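PDB 5KLP: Serine/threonine-protein acetyltransferase HopZ1a from Pseudomonas syringae pv. syringae, which is a serine/threonine acetyltransferase that modifies host proteins such as tubulin, with acetyl-CoA as donor and inositol hexakisphosphate as cofactor, impairing the microtubule network and host immunity. Local coordinates for residues D70-I75 with K334-A339; A108-T113 with V125-R130; H201-Q206 with P257-K262. The protein carries 10 engineered substitutions. One frame throughout, in Å; residues are numbered along the deposited sequence.

Contact 1 of 3, residues D70-I75 with K334-A339. Engineered in segment 334-339: Ala339 (natural residue Glu). With IHP (inositol hexakisphosphate), chain D.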
# COMPACT_ATOMS: atom_id res chain seq x y z
N ASP A 70 -10.67 8.26 -6.17
CA ASP A 70 -10.73 9.70 -5.89
C ASP A 70 -11.73 10.00 -4.77
O ASP A 70 -11.48 10.86 -3.92
CB ASP A 70 -11.11 10.50 -7.15
CG ASP A 70 -10.00 10.52 -8.18
OD1 ASP A 70 -8.84 10.18 -7.84
OD2 ASP A 70 -10.28 10.91 -9.34
N ALA A 71 -12.86 9.30 -4.77
CA ALA A 71 -13.88 9.56 -3.75
C ALA A 71 -13.39 9.16 -2.37
O ALA A 71 -13.60 9.87 -1.39
CB ALA A 71 -15.17 8.83 -4.09
N MSE A 72 -12.71 8.02 -2.29
CA MSE A 72 -12.20 7.57 -1.00
C MSE A 72 -11.03 8.44 -0.54
O MSE A 72 -10.89 8.74 0.64
CB MSE A 72 -11.79 6.10 -1.08
CG MSE A 72 -12.97 5.17 -1.30
SE MSE A 72 -12.38 3.33 -1.62
CE MSE A 72 -11.97 3.46 -3.52
N VAL A 73 -10.19 8.87 -1.48
CA VAL A 73 -9.08 9.75 -1.12
C VAL A 73 -9.60 11.07 -0.55
O VAL A 73 -9.12 11.57 0.47
CB VAL A 73 -8.19 10.04 -2.33
CG1 VAL A 73 -7.29 11.24 -2.06
CG2 VAL A 73 -7.38 8.80 -2.69
N TYR A 74 -10.59 11.63 -1.24
CA TYR A 74 -11.23 12.88 -0.84
C TYR A 74 -11.79 12.78 0.60
O TYR A 74 -11.66 13.70 1.40
CB TYR A 74 -12.31 13.27 -1.85
CG TYR A 74 -12.97 14.59 -1.57
CD1 TYR A 74 -12.30 15.78 -1.84
CD2 TYR A 74 -14.26 14.66 -1.08
CE1 TYR A 74 -12.90 17.00 -1.61
CE2 TYR A 74 -14.87 15.88 -0.85
CZ TYR A 74 -14.18 17.05 -1.12
OH TYR A 74 -14.77 18.26 -0.89
N ILE A 75 -12.45 11.66 0.90
CA ILE A 75 -13.03 11.44 2.23
C ILE A 75 -11.94 11.28 3.30
O ILE A 75 -12.00 11.86 4.38
CB ILE A 75 -13.90 10.15 2.24
CG1 ILE A 75 -15.17 10.33 1.41
CG2 ILE A 75 -14.21 9.73 3.66
CD1 ILE A 75 -16.03 11.47 1.82
N LYS A 334 -18.13 2.45 3.11
CA LYS A 334 -18.96 2.94 4.21
C LYS A 334 -18.58 4.38 4.59
O LYS A 334 -19.44 5.24 4.75
CB LYS A 334 -18.83 2.02 5.43
CG LYS A 334 -19.72 2.39 6.61
CD LYS A 334 -19.26 1.67 7.87
CE LYS A 334 -20.00 2.15 9.11
NZ LYS A 334 -19.79 1.26 10.28
N ARG A 335 -17.29 4.66 4.72
CA ARG A 335 -16.87 6.01 5.05
C ARG A 335 -17.32 7.01 3.97
O ARG A 335 -17.75 8.12 4.29
CB ARG A 335 -15.37 6.06 5.26
CG ARG A 335 -14.96 5.49 6.60
CD ARG A 335 -13.44 5.32 6.72
NE ARG A 335 -13.09 4.71 7.99
CZ ARG A 335 -11.86 4.39 8.35
NH1 ARG A 335 -10.84 4.64 7.54
NH2 ARG A 335 -11.65 3.81 9.53
N VAL A 336 -17.22 6.61 2.71
CA VAL A 336 -17.67 7.49 1.63
C VAL A 336 -19.18 7.72 1.69
O VAL A 336 -19.65 8.86 1.67
CB VAL A 336 -17.30 6.94 0.26
CG1 VAL A 336 -17.93 7.79 -0.84
CG2 VAL A 336 -15.79 6.93 0.11
N LEU A 337 -19.94 6.63 1.82
CA LEU A 337 -21.40 6.73 1.80
C LEU A 337 -21.92 7.45 3.04
O LEU A 337 -22.96 8.13 2.99
CB LEU A 337 -22.05 5.35 1.66
CG LEU A 337 -21.84 4.70 0.29
CD1 LEU A 337 -22.49 3.32 0.24
CD2 LEU A 337 -22.37 5.61 -0.83
N ALA A 338 -21.19 7.31 4.14
CA ALA A 338 -21.58 7.97 5.39
C ALA A 338 -21.57 9.49 5.21
O ALA A 338 -22.44 10.20 5.72
CB ALA A 338 -20.66 7.56 6.52
N ALA A 339 -20.57 10.00 4.49
CA ALA A 339 -20.55 11.43 4.19
C ALA A 339 -21.73 11.81 3.29
O ALA A 339 -22.35 12.87 3.45
CB ALA A 339 -19.24 11.82 3.53
C1 IHP D . -10.25 2.25 11.96
C2 IHP D . -9.38 1.40 10.94
C3 IHP D . -9.42 -0.18 10.89
C4 IHP D . -10.31 -0.84 12.04
C5 IHP D . -10.63 -0.01 13.27
C6 IHP D . -11.23 1.28 12.74
O11 IHP D . -9.52 3.01 12.74
P1 IHP D . -9.52 4.69 12.97
O21 IHP D . -8.09 5.18 13.13
O31 IHP D . -10.30 5.04 14.24
O41 IHP D . -10.14 5.48 11.84
O12 IHP D . -8.09 1.85 10.82
P2 IHP D . -7.62 2.47 9.33
O22 IHP D . -8.51 3.67 8.96
O32 IHP D . -6.15 2.91 9.25
O42 IHP D . -7.91 1.40 8.24
O13 IHP D . -8.20 -0.55 10.98
P3 IHP D . -7.12 -1.41 10.01
O23 IHP D . -6.80 -0.86 8.62
O33 IHP D . -5.94 -1.16 10.94
O43 IHP D . -7.44 -2.90 9.89
O14 IHP D . -9.84 -2.04 12.41
P4 IHP D . -10.43 -3.44 11.83
O24 IHP D . -9.89 -3.74 10.43
O34 IHP D . -10.12 -4.62 12.77
O44 IHP D . -11.96 -3.37 11.72
O15 IHP D . -9.64 0.11 14.18
P5 IHP D . -9.71 -0.59 15.73
O25 IHP D . -10.86 -1.61 15.82
O35 IHP D . -8.39 -1.35 16.06
O45 IHP D . -9.94 0.45 16.83
O16 IHP D . -11.87 1.93 13.71
P6 IHP D . -13.24 2.80 13.50
O26 IHP D . -14.15 2.13 12.48
O36 IHP D . -14.01 2.95 14.83
O46 IHP D . -12.92 4.22 13.01

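Contact 2 of 3, residues A108-T113 with V125-R130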
# COMPACT_ATOMS: atom_id res chain seq x y z
N ALA A 108 1.00 9.67 -2.33
CA ALA A 108 0.50 9.53 -3.68
C ALA A 108 0.21 8.06 -3.99
O ALA A 108 1.01 7.18 -3.63
CB ALA A 108 1.50 10.10 -4.68
N ILE A 109 -0.91 7.80 -4.66
CA ILE A 109 -1.21 6.47 -5.19
C ILE A 109 -1.27 6.55 -6.70
O ILE A 109 -1.91 7.44 -7.26
CB ILE A 109 -2.54 5.94 -4.63
CG1 ILE A 109 -2.47 5.84 -3.11
CG2 ILE A 109 -2.90 4.58 -5.26
CD1 ILE A 109 -3.80 5.51 -2.44
N PHE A 110 -0.61 5.63 -7.38
CA PHE A 110 -0.59 5.69 -8.84
C PHE A 110 -0.39 4.29 -9.38
O PHE A 110 0.21 3.45 -8.72
CB PHE A 110 0.50 6.65 -9.34
CG PHE A 110 1.88 6.32 -8.85
CD1 PHE A 110 2.69 5.43 -9.54
CD2 PHE A 110 2.36 6.89 -7.69
CE1 PHE A 110 3.98 5.13 -9.07
CE2 PHE A 110 3.65 6.59 -7.21
CZ PHE A 110 4.45 5.71 -7.91
N PRO A 111 -0.91 4.04 -10.59
CA PRO A 111 -0.71 2.74 -11.22
C PRO A 111 0.67 2.68 -11.87
O PRO A 111 1.31 3.73 -11.99
CB PRO A 111 -1.83 2.70 -12.26
CG PRO A 111 -1.95 4.16 -12.68
CD PRO A 111 -1.74 4.93 -11.41
N GLN A 112 1.11 1.49 -12.27
CA GLN A 112 2.34 1.35 -13.02
C GLN A 112 2.10 1.61 -14.50
O GLN A 112 0.98 1.45 -14.98
CB GLN A 112 2.94 -0.04 -12.84
CG GLN A 112 3.12 -0.43 -11.39
CD GLN A 112 4.12 0.44 -10.66
OE1 GLN A 112 5.13 0.86 -11.22
NE2 GLN A 112 3.83 0.75 -9.41
N THR A 113 3.15 1.98 -15.22
CA THR A 113 3.02 2.24 -16.66
C THR A 113 3.92 1.30 -17.48
O THR A 113 5.05 1.02 -17.12
CB THR A 113 3.38 3.70 -16.96
OG1 THR A 113 2.52 4.57 -16.20
CG2 THR A 113 3.27 4.00 -18.45
N VAL A 125 0.95 1.33 -6.41
CA VAL A 125 1.78 1.45 -5.22
C VAL A 125 1.47 2.77 -4.55
O VAL A 125 0.74 3.59 -5.10
CB VAL A 125 3.28 1.37 -5.55
CG1 VAL A 125 3.61 0.01 -6.18
CG2 VAL A 125 3.68 2.52 -6.47
N MSE A 126 2.02 2.96 -3.36
CA MSE A 126 1.86 4.18 -2.60
C MSE A 126 3.21 4.84 -2.43
O MSE A 126 4.17 4.17 -2.04
CB MSE A 126 1.23 3.89 -1.23
CG MSE A 126 0.74 5.12 -0.47
SE MSE A 126 2.13 6.04 0.53
CE MSE A 126 2.62 4.57 1.77
N ALA A 127 3.30 6.14 -2.72
CA ALA A 127 4.54 6.86 -2.44
C ALA A 127 4.32 7.88 -1.34
O ALA A 127 3.38 8.68 -1.40
CB ALA A 127 5.08 7.53 -3.70
N ASP A 128 5.19 7.83 -0.34
CA ASP A 128 5.22 8.77 0.77
C ASP A 128 6.38 9.75 0.55
O ASP A 128 7.53 9.33 0.44
CB ASP A 128 5.36 8.01 2.09
CG ASP A 128 5.30 8.93 3.31
OD1 ASP A 128 6.33 9.54 3.66
OD2 ASP A 128 4.23 9.03 3.92
N VAL A 129 6.08 11.04 0.48
CA VAL A 129 7.04 12.02 -0.01
C VAL A 129 7.34 13.11 1.02
O VAL A 129 6.46 13.51 1.77
CB VAL A 129 6.52 12.70 -1.32
CG1 VAL A 129 7.47 13.80 -1.82
CG2 VAL A 129 6.27 11.65 -2.40
N ARG A 130 8.60 13.55 1.07
CA ARG A 130 8.96 14.79 1.76
C ARG A 130 9.70 15.74 0.83
O ARG A 130 10.64 15.34 0.14
CB ARG A 130 9.84 14.53 2.98
CG ARG A 130 9.20 13.69 4.05
CD ARG A 130 8.03 14.38 4.75
NE ARG A 130 7.56 13.51 5.82
CZ ARG A 130 6.78 12.45 5.63
NH1 ARG A 130 6.36 12.13 4.41
NH2 ARG A 130 6.43 11.70 6.67

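Contact 3 of 3, residues H201-Q206 with P257-K262. With IHP (inositol hexakisphosphate), chain D.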
# COMPACT_ATOMS: atom_id res chain seq x y z
N HIS A 201 0.62 7.88 7.23
CA HIS A 201 0.23 9.07 7.95
C HIS A 201 0.20 8.80 9.44
O HIS A 201 0.75 9.58 10.22
CB HIS A 201 -1.15 9.56 7.47
CG HIS A 201 -1.61 10.82 8.14
ND1 HIS A 201 -0.73 11.78 8.60
CD2 HIS A 201 -2.85 11.27 8.44
CE1 HIS A 201 -1.41 12.77 9.14
NE2 HIS A 201 -2.70 12.49 9.06
N LYS A 202 -0.43 7.70 9.84
CA LYS A 202 -0.51 7.39 11.27
C LYS A 202 0.87 7.17 11.88
O LYS A 202 1.09 7.46 13.05
CB LYS A 202 -1.36 6.14 11.53
CG LYS A 202 -2.85 6.33 11.38
CD LYS A 202 -3.59 5.08 11.86
CE LYS A 202 -5.09 5.34 12.05
NZ LYS A 202 -5.96 4.84 10.97
N ASN A 203 1.81 6.70 11.07
CA ASN A 203 3.17 6.46 11.54
C ASN A 203 4.14 7.48 10.95
O ASN A 203 5.27 7.15 10.62
CB ASN A 203 3.59 5.04 11.19
CG ASN A 203 2.72 3.99 11.88
OD1 ASN A 203 2.97 3.62 13.03
ND2 ASN A 203 1.69 3.51 11.19
N ALA A 204 3.68 8.72 10.83
CA ALA A 204 4.45 9.76 10.14
C ALA A 204 5.83 9.97 10.78
O ALA A 204 6.80 10.30 10.08
CB ALA A 204 3.67 11.06 10.10
N ALA A 205 5.93 9.78 12.09
CA ALA A 205 7.19 10.01 12.80
C ALA A 205 8.23 8.99 12.33
O ALA A 205 9.38 9.34 12.07
CB ALA A 205 7.00 9.94 14.33
N GLN A 206 7.81 7.74 12.20
CA GLN A 206 8.73 6.70 11.76
C GLN A 206 9.09 6.92 10.29
O GLN A 206 10.23 6.67 9.89
CB GLN A 206 8.12 5.32 11.97
CG GLN A 206 7.37 5.21 13.28
CD GLN A 206 6.85 3.82 13.54
OE1 GLN A 206 7.48 2.82 13.17
NE2 GLN A 206 5.68 3.73 14.18
N PRO A 257 6.31 -0.56 10.45
CA PRO A 257 5.57 -1.10 11.59
C PRO A 257 4.61 -2.22 11.19
O PRO A 257 4.28 -2.37 10.02
CB PRO A 257 4.77 0.10 12.11
CG PRO A 257 5.27 1.28 11.38
CD PRO A 257 5.90 0.82 10.12
N VAL A 258 4.16 -3.00 12.18
CA VAL A 258 3.30 -4.15 11.94
C VAL A 258 1.99 -3.76 11.24
O VAL A 258 1.35 -4.58 10.57
CB VAL A 258 3.00 -4.89 13.27
CG1 VAL A 258 2.17 -4.01 14.21
CG2 VAL A 258 2.32 -6.24 13.01
N ASP A 259 1.62 -2.48 11.37
CA ASP A 259 0.46 -1.91 10.67
C ASP A 259 0.37 -2.38 9.24
O ASP A 259 -0.72 -2.64 8.72
CB ASP A 259 0.57 -0.38 10.65
CG ASP A 259 0.60 0.23 12.03
OD1 ASP A 259 1.46 -0.19 12.86
OD2 ASP A 259 -0.17 1.18 12.26
N PHE A 260 1.52 -2.48 8.59
CA PHE A 260 1.56 -2.74 7.15
C PHE A 260 1.32 -4.21 6.81
O PHE A 260 1.28 -4.58 5.64
CB PHE A 260 2.89 -2.23 6.57
CG PHE A 260 2.95 -0.72 6.53
CD1 PHE A 260 3.27 0.01 7.67
CD2 PHE A 260 2.61 -0.03 5.35
CE1 PHE A 260 3.29 1.40 7.63
CE2 PHE A 260 2.62 1.35 5.31
CZ PHE A 260 2.97 2.08 6.45
N TYR A 261 1.11 -5.04 7.83
CA TYR A 261 0.87 -6.45 7.58
C TYR A 261 -0.49 -6.93 8.06
O TYR A 261 -0.83 -8.10 7.92
CB TYR A 261 2.00 -7.30 8.22
CG TYR A 261 3.25 -7.23 7.37
CD1 TYR A 261 3.39 -8.05 6.26
CD2 TYR A 261 4.23 -6.27 7.61
CE1 TYR A 261 4.50 -7.97 5.44
CE2 TYR A 261 5.36 -6.18 6.79
CZ TYR A 261 5.48 -7.03 5.72
OH TYR A 261 6.57 -6.95 4.89
N LYS A 262 -1.29 -6.01 8.60
CA LYS A 262 -2.61 -6.35 9.11
C LYS A 262 -3.56 -6.96 8.06
O LYS A 262 -4.44 -7.76 8.40
CB LYS A 262 -3.27 -5.10 9.72
CG LYS A 262 -2.68 -4.66 11.04
CD LYS A 262 -3.47 -3.52 11.65
CE LYS A 262 -4.81 -3.99 12.22
NZ LYS A 262 -5.53 -2.90 12.96
C1 IHP D . -10.25 2.25 11.96
C2 IHP D . -9.38 1.40 10.94
C3 IHP D . -9.42 -0.18 10.89
C4 IHP D . -10.31 -0.84 12.04
C5 IHP D . -10.63 -0.01 13.27
C6 IHP D . -11.23 1.28 12.74
O11 IHP D . -9.52 3.01 12.74
P1 IHP D . -9.52 4.69 12.97
O21 IHP D . -8.09 5.18 13.13
O31 IHP D . -10.30 5.04 14.24
O41 IHP D . -10.14 5.48 11.84
O12 IHP D . -8.09 1.85 10.82
P2 IHP D . -7.62 2.47 9.33
O22 IHP D . -8.51 3.67 8.96
O32 IHP D . -6.15 2.91 9.25
O42 IHP D . -7.91 1.40 8.24
O13 IHP D . -8.20 -0.55 10.98
P3 IHP D . -7.12 -1.41 10.01
O23 IHP D . -6.80 -0.86 8.62
O33 IHP D . -5.94 -1.16 10.94
O43 IHP D . -7.44 -2.90 9.89
O14 IHP D . -9.84 -2.04 12.41
P4 IHP D . -10.43 -3.44 11.83
O24 IHP D . -9.89 -3.74 10.43
O34 IHP D . -10.12 -4.62 12.77
O44 IHP D . -11.96 -3.37 11.72
O15 IHP D . -9.64 0.11 14.18
P5 IHP D . -9.71 -0.59 15.73
O25 IHP D . -10.86 -1.61 15.82
O35 IHP D . -8.39 -1.35 16.06
O45 IHP D . -9.94 0.45 16.83
O16 IHP D . -11.87 1.93 13.71
P6 IHP D . -13.24 2.80 13.50
O26 IHP D . -14.15 2.13 12.48
O36 IHP D . -14.01 2.95 14.83
O46 IHP D . -12.92 4.22 13.01
O HOH W 1 2.44 1.34 14.67

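Contact 1 of 3, residues D70-I75 with K334-A339
Val336 and Ile75 form the centre of a helix-helix packing contact between the helices 61-79 and 324-340 of the YopJ-family acetyltransferase. The two short segments cross at 73°, with their axes 9.3 Å apart at the closest point. Between the helices the contact is apolar. Val336 points one methyl, CG2, at two residues of the other helix. CG2 of Val336 lies 3.6 Å from CG of Met72, a selenomethionine, and 3.7 Å from CG1 of Ile75. The Met72 and Val336 side chains cross at about a right angle, and Met72 also packs on Met191 and Leu194 of helix 189-202. Ile75 reaches further along helix 324-340. Its CG1 stands beside its own backbone N (chi1 -69°), and its CD1 meets CB of Ala339 at 3.7 Å. Ala339 is an engineered residue, glutamate in the natural protein. The other branch of Ile75, CG2, rests against the Arg335 backbone, 3.9 Å from its O. The polar bonds of Arg335 go to the ligand and to two glutamates. Arg335 extends from CG to NE and carries its guanidinium to inositol hexakisphosphate. Glu76 and Glu332 form salt bridges with the same group, which probably steadies it beside Arg79. A single phosphate oxygen, O22 of the ligand, takes two bonds at the guanidinium edge: NH1 of Arg335 gives one of 2.9 Å and NH2 of Arg335 a more bent one of 3.2 Å, at 139°.

Contact 2 of 3, residues A108-T113 with V125-R130
Ala108, Ile109 and Phe110 pair with Ala127, Met126 and Val125 as antiparallel neighbours in the mixed central sheet of this YopJ-family fold. Ala108 and Ala127 form a hydrogen-bonded pair. N of Ala108 to O of Ala127 and N of Ala127 to O of Ala108 both measure 2.7 Å. Phe110 and Val125 form the next such pair, more widely spaced: N of Val125 reaches O of Phe110 at 3.2 Å, and the return bond is weak. Between them lies the non-hydrogen-bonded pair Ile109 and Met126, where CA of Met126 makes a CA-H...O contact with O of Ala108. On the face with Phe110, Val125 and Ala127, the phenyl ring folds back over its partner strand. Its chi1 of 56° sets CG between the backbone N and carbonyl carbon. Val125 CG2 then sits over one face of the ring as a CH-pi contact, 4.0 Å from the Phe110 ring centroid. Ala127 CB instead lies in the ring plane, at the edge near CE2. Gln112 bends at chi2, which brings its NE2 to 3.3 Å from CG1 of Val125. The same amide makes a weak hydrogen bond to O of His123, an active-site residue. Val125 also touches Glu143, another active-site residue, on strand 138-143. Helix 153-167 packs on Gln112 and Val125, while helix 189-202 lies on the Ile109 and Met126 face.

Contact 3 of 3, residues H201-Q206 with P257-K262
Asn203 and Asp259 meet across the contact, with the amide and carboxylate planes 88° apart. The bond between them is nearly straight: ND2 of Asn203 lies 3.2 Å from OD2 of Asp259, with an angle of 172° at the hydrogen. The oxygen lies in the amide plane, but the donor stands above the carboxylate plane. The stronger partner of ND2 is O of Lys199, in helix 189-202, which probably helps fix the amide. A water links the two groups a second time: it donates to OD1 of Asn203 and to OD1 of Asp259, at 2.6 Å from the latter. The Pro257 ring lies alongside Asn203 and Gln206, running the other way. CG of Pro257 lies 3.2 Å from OE1 of Gln206. OD1 of Asn203 is 3.7 Å from the same CG of Pro257. Lysines flank the contact and hold inositol hexakisphosphate. NZ of Lys202 bonds to O32 of the ligand at 2.6 Å, and NZ of Lys262 to O33 at 2.7 Å. Lys262 bends at chi3 to get there. Asn203 marks the break between helices 189-202 and 204-215, and the 3-10 turn 258-261 packs on helix 189-202, where the Phe260 ring meets Tyr196 edge-to-face.

How the contacts relate
From the N terminus the chain passes two helices and then enters helix 61-79, which opens contact 1. It then runs through strand 105-110 and a connection of 14 residues to strand 125-130, closing contact 2. Contact 3 follows in series: it opens at the junction of helices 189-202 and 204-215 and closes at the loop 257-262. Only near the C terminus does helix 324-340 return to helix 61-79 and close contact 1, so contacts 2 and 3 both nest inside its loop. Contacts 2 and 3 touch where Arg130 NH2 packs near Ala204 O. Contacts 1 and 3 do not touch, with centres about 22 Å apart, yet both bind the same inositol hexakisphosphate.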